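Local coordinates for protein putative malic enzyme ((S)-malate:NAD+ oxidoreductase (decarboxylating)) (Streptococcus pyogenes, PDB 2A9F) that probably catalyses the NAD+-dependent oxidative decarboxylation of (S)-malate, using a divalent metal ion, as a member of the malic enzyme family, at residues A[61-64]-A[65-69]; A[144-147]-A[148-152]. All blocks are in the same frame, centred on the assembly; numbering follows the deposited sequence.

Contact 1 of 2, residues A[61-64]-A[65-69]; sequences LTTK and KNTVA
The carbonyl oxygen Thr63 O is shared by three donors from the residues that follow it, although its modelled place, too near a methyl of Thr67, is less certain than the pattern of bonds. Asn66 N reaches it at 3.1 Å across a short turn. Thr67 supplies the other two: its backbone N makes a weak, bent bond (126° at the hydrogen), and its hydroxyl OG1 approaches Thr63 O to 3.2 Å. With OG1 of Thr67 lying between its own backbone N and carbonyl carbon (chi1 82°), the hydroxyl is turned back on the turn, while methyl CG2, the other partner of that doubtful approach, crosses the Thr63 side chain at a slant.

A second hydroxyl works just upstream. Thr62 OG1 accepts Lys64 N at 3.1 Å and also bonds Ala58 O of the preceding helix, so one buried hydroxyl joins helix 58-61 to the turn. The Lys64 side chain leaves the turn with CG anti to the backbone N and bends at the last torsion (66°), bringing NZ to the carbonyls of Phe131 and Pro129. Asn66 likewise spends its amide outside the turn, on Arg330, Asp106 and Gly104. Thr63 N bonds Glu93 of the second subunit, whose Met89 packs on the Thr63 side chain, placing the turn at the dimer interface.

The arrangement is an ST turn running into a 3-10 turn, the connection by which helix 58-61 gives way to strand 67-72 of the parallel sheet in the N-terminal domain.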
loop_
_atom_site.group_PDB
_atom_site.type_symbol
_atom_site.label_atom_id
_atom_site.label_comp_id
_atom_site.label_asym_id
_atom_site.label_seq_id
_atom_site.Cartn_x
_atom_site.Cartn_y
_atom_site.Cartn_z
ATOM N N LEU A 61 -7.278 -12.213 -10.806
ATOM C CA LEU A 61 -8.204 -12.128 -9.683
ATOM C C LEU A 61 -7.906 -11.141 -8.547
ATOM O O LEU A 61 -8.688 -11.033 -7.613
ATOM C CB LEU A 61 -8.395 -13.545 -9.111
ATOM C CG LEU A 61 -8.665 -14.645 -10.163
ATOM C CD1 LEU A 61 -8.600 -16.016 -9.520
ATOM C CD2 LEU A 61 -10.010 -14.438 -10.821
ATOM N N THR A 62 -6.794 -10.419 -8.609
ATOM C CA THR A 62 -6.477 -9.467 -7.539
ATOM C C THR A 62 -6.123 -8.118 -8.129
ATOM O O THR A 62 -5.985 -7.991 -9.344
ATOM C CB THR A 62 -5.296 -9.944 -6.674
ATOM O OG1 THR A 62 -4.064 -9.672 -7.347
ATOM C CG2 THR A 62 -5.403 -11.437 -6.403
ATOM N N THR A 63 -5.975 -7.110 -7.281
ATOM C CA THR A 63 -5.641 -5.793 -7.787
ATOM C C THR A 63 -4.199 -5.678 -8.232
ATOM O O THR A 63 -3.790 -4.643 -8.716
ATOM C CB THR A 63 -5.954 -4.677 -6.776
ATOM O OG1 THR A 63 -5.308 -4.946 -5.526
ATOM C CG2 THR A 63 -7.441 -4.561 -6.585
ATOM N N LYS A 64 -3.434 -6.744 -8.083
ATOM C CA LYS A 64 -2.046 -6.734 -8.527
ATOM C C LYS A 64 -2.025 -6.407 -10.031
ATOM O O LYS A 64 -1.035 -5.906 -10.573
ATOM C CB LYS A 64 -1.408 -8.113 -8.295
ATOM C CG LYS A 64 0.056 -8.221 -8.703
ATOM C CD LYS A 64 0.532 -9.663 -8.632
ATOM C CE LYS A 64 2.022 -9.786 -8.935
ATOM N NZ LYS A 64 2.871 -9.120 -7.892
ATOM N N LYS A 65 -3.145 -6.704 -10.682
ATOM C CA LYS A 65 -3.350 -6.494 -12.110
ATOM C C LYS A 65 -3.166 -5.053 -12.606
ATOM O O LYS A 65 -2.604 -4.818 -13.688
ATOM C CB LYS A 65 -4.766 -6.979 -12.462
ATOM C CG LYS A 65 -5.102 -6.979 -13.937
ATOM C CD LYS A 65 -6.512 -7.515 -14.220
ATOM C CE LYS A 65 -6.840 -7.399 -15.718
ATOM N NZ LYS A 65 -8.298 -7.596 -16.045
ATOM N N ASN A 66 -3.631 -4.094 -11.810
ATOM C CA ASN A 66 -3.583 -2.678 -12.192
ATOM C C ASN A 66 -3.019 -1.725 -11.118
ATOM O O ASN A 66 -3.088 -0.496 -11.266
ATOM C CB ASN A 66 -5.001 -2.243 -12.572
ATOM C CG ASN A 66 -5.044 -0.894 -13.255
ATOM O OD1 ASN A 66 -4.338 -0.664 -14.232
ATOM N ND2 ASN A 66 -5.886 0.000 -12.750
ATOM N N THR A 67 -2.448 -2.273 -10.048
ATOM C CA THR A 67 -1.920 -1.397 -9.009
ATOM C C THR A 67 -0.410 -1.384 -8.852
ATOM O O THR A 67 0.247 -2.406 -8.725
ATOM C CB THR A 67 -2.528 -1.686 -7.608
ATOM O OG1 THR A 67 -1.840 -2.790 -7.014
ATOM C CG2 THR A 67 -4.020 -1.994 -7.711
ATOM N N VAL A 68 0.123 -0.180 -8.853
ATOM C CA VAL A 68 1.541 0.026 -8.694
ATOM C C VAL A 68 1.770 0.766 -7.386
ATOM O O VAL A 68 0.903 1.495 -6.897
ATOM C CB VAL A 68 2.102 0.860 -9.856
ATOM C CG1 VAL A 68 3.548 1.186 -9.608
ATOM C CG2 VAL A 68 1.984 0.071 -11.157
ATOM N N ALA A 69 2.932 0.551 -6.800
ATOM C CA ALA A 69 3.259 1.238 -5.576
ATOM C C ALA A 69 4.239 2.369 -5.897
ATOM O O ALA A 69 5.123 2.228 -6.743
ATOM C CB ALA A 69 3.873 0.262 -4.585
#

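Contact 2 of 2, residues A[144-147]-A[148-152]; sequences CFEI and EQRLI
Arg150 N bonds Glu146 O at 2.9 Å, nearly straight (167°), and Gln149 N reaches Phe145 O at 3.3 Å. Leu151 N to Ile147 O continues the i to i+4 series as a weak bond, and Ile152 N to Glu148 O follows. Gln149 CG, set beside its own backbone N by chi1 (-59°), comes to 3.0 Å from Phe145 O; the bend at chi2 then turns the amide.

Among the charged groups, Glu146 and Arg150 lie side by side one turn apart. Glu146 OE1 comes in at the guanidinium edge, in its plane, but the carboxylate is turned 56° against it, and the salt bridge to NH1 is long at 3.6 Å. Glu118 takes NH2 and Glu154 takes NE, surrounding the arginine with acids. Glu148 extends along another face of the helix, where OE2 accepts His161 N.

Apolar packing joins Ile147 CG2 to Leu151 CD2 at 3.4 Å, with both side chains running the same way. Ile120 meets Ile147 and Ile121 meets Leu151, both from helix 117-127, while Val159 covers Leu151 from the sheet. At the start of the segment, sulfur SG of Cys144 stands 3.5 Å above the centre of the Phe145 ring.

The result is an amphipathic helix, the connecting helix of a beta-alpha-beta crossover from strand 133-136 to strand 159-161, with the Cys144 side chain about 10 Å from the bound magnesium.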
loop_
_atom_site.group_PDB
_atom_site.type_symbol
_atom_site.label_atom_id
_atom_site.label_comp_id
_atom_site.label_asym_id
_atom_site.label_seq_id
_atom_site.Cartn_x
_atom_site.Cartn_y
_atom_site.Cartn_z
ATOM N N CYS A 144 20.111 5.589 -4.419
ATOM C CA CYS A 144 19.035 5.455 -5.389
ATOM C C CYS A 144 19.403 4.637 -6.620
ATOM O O CYS A 144 18.532 4.289 -7.422
ATOM C CB CYS A 144 18.563 6.836 -5.833
ATOM S SG CYS A 144 19.705 7.679 -6.913
ATOM N N PHE A 145 20.688 4.335 -6.783
ATOM C CA PHE A 145 21.120 3.555 -7.937
ATOM C C PHE A 145 21.285 2.077 -7.611
ATOM O O PHE A 145 20.984 1.215 -8.438
ATOM C CB PHE A 145 22.422 4.122 -8.491
ATOM C CG PHE A 145 22.306 5.546 -8.940
ATOM C CD1 PHE A 145 21.497 5.883 -10.022
ATOM C CD2 PHE A 145 22.974 6.560 -8.259
ATOM C CE1 PHE A 145 21.352 7.216 -10.421
ATOM C CE2 PHE A 145 22.840 7.893 -8.645
ATOM C CZ PHE A 145 22.028 8.225 -9.727
ATOM N N GLU A 146 21.748 1.783 -6.403
ATOM C CA GLU A 146 21.942 0.401 -5.995
ATOM C C GLU A 146 20.594 -0.251 -5.658
ATOM O O GLU A 146 20.348 -1.410 -5.997
ATOM C CB GLU A 146 22.889 0.338 -4.786
ATOM C CG GLU A 146 23.294 -1.080 -4.384
ATOM C CD GLU A 146 24.052 -1.134 -3.066
ATOM O OE1 GLU A 146 24.374 -2.255 -2.619
ATOM O OE2 GLU A 146 24.323 -0.067 -2.472
ATOM N N ILE A 147 19.722 0.499 -4.989
ATOM C CA ILE A 147 18.397 -0.006 -4.628
ATOM C C ILE A 147 17.620 -0.431 -5.873
ATOM O O ILE A 147 16.970 -1.476 -5.882
ATOM C CB ILE A 147 17.574 1.071 -3.892
ATOM C CG1 ILE A 147 18.194 1.348 -2.524
ATOM C CG2 ILE A 147 16.116 0.632 -3.771
ATOM C CD1 ILE A 147 17.451 2.379 -1.733
ATOM N N GLU A 148 17.697 0.379 -6.925
ATOM C CA GLU A 148 16.986 0.080 -8.155
ATOM C C GLU A 148 17.542 -1.134 -8.879
ATOM O O GLU A 148 16.781 -1.971 -9.368
ATOM C CB GLU A 148 17.025 1.271 -9.105
ATOM C CG GLU A 148 16.106 1.085 -10.291
ATOM C CD GLU A 148 16.431 2.005 -11.447
ATOM O OE1 GLU A 148 17.560 1.926 -11.974
ATOM O OE2 GLU A 148 15.555 2.801 -11.837
ATOM N N GLN A 149 18.866 -1.226 -8.955
ATOM C CA GLN A 149 19.506 -2.340 -9.643
ATOM C C GLN A 149 19.284 -3.676 -8.941
ATOM O O GLN A 149 19.028 -4.694 -9.585
ATOM C CB GLN A 149 20.998 -2.059 -9.804
ATOM C CG GLN A 149 21.283 -0.780 -10.592
ATOM C CD GLN A 149 20.573 -0.746 -11.943
ATOM O OE1 GLN A 149 20.944 -1.465 -12.877
ATOM N NE2 GLN A 149 19.539 0.087 -12.047
ATOM N N ARG A 150 19.385 -3.671 -7.620
ATOM C CA ARG A 150 19.171 -4.885 -6.854
ATOM C C ARG A 150 17.686 -5.265 -6.931
ATOM O O ARG A 150 17.334 -6.446 -6.868
ATOM C CB ARG A 150 19.577 -4.665 -5.388
ATOM C CG ARG A 150 21.073 -4.748 -5.111
ATOM C CD ARG A 150 21.524 -6.185 -4.842
ATOM N NE ARG A 150 21.011 -6.662 -3.562
ATOM C CZ ARG A 150 21.401 -6.187 -2.381
ATOM N NH1 ARG A 150 22.317 -5.228 -2.315
ATOM N NH2 ARG A 150 20.857 -6.654 -1.266
ATOM N N LEU A 151 16.827 -4.256 -7.074
ATOM C CA LEU A 151 15.374 -4.450 -7.134
ATOM C C LEU A 151 14.912 -4.966 -8.491
ATOM O O LEU A 151 14.014 -5.809 -8.585
ATOM C CB LEU A 151 14.675 -3.130 -6.813
ATOM C CG LEU A 151 13.804 -3.006 -5.564
ATOM C CD1 LEU A 151 14.239 -3.933 -4.468
ATOM C CD2 LEU A 151 13.867 -1.571 -5.117
ATOM N N ILE A 152 15.535 -4.438 -9.537
ATOM C CA ILE A 152 15.243 -4.832 -10.904
ATOM C C ILE A 152 15.642 -6.289 -11.104
ATOM O O ILE A 152 14.918 -7.069 -11.722
ATOM C CB ILE A 152 16.055 -3.983 -11.900
ATOM C CG1 ILE A 152 15.425 -2.592 -12.038
ATOM C CG2 ILE A 152 16.160 -4.713 -13.231
ATOM C CD1 ILE A 152 16.185 -1.661 -12.973
#

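Contact 1 precedes contact 2 along the chain, and their centres lie 22 Å apart with nearest atoms about 10 Å from each other, so they do not touch. What they share is the four-stranded parallel sheet of the N-terminal domain. Residues 61-69 lead into strand 67-72, which lies directly beside strand 133-136; helix 143-154, carrying residues 144-152, then connects that neighbour to strand 159-161 at the sheet's edge. Contact 1 also faces the second subunit, whereas no other chain of the assembly touches contact 2. The magnesium ligands Glu137, Asp138 and Asp163 closely follow strands 133-136 and 159-161, placing the ends of this crossover at the metal site.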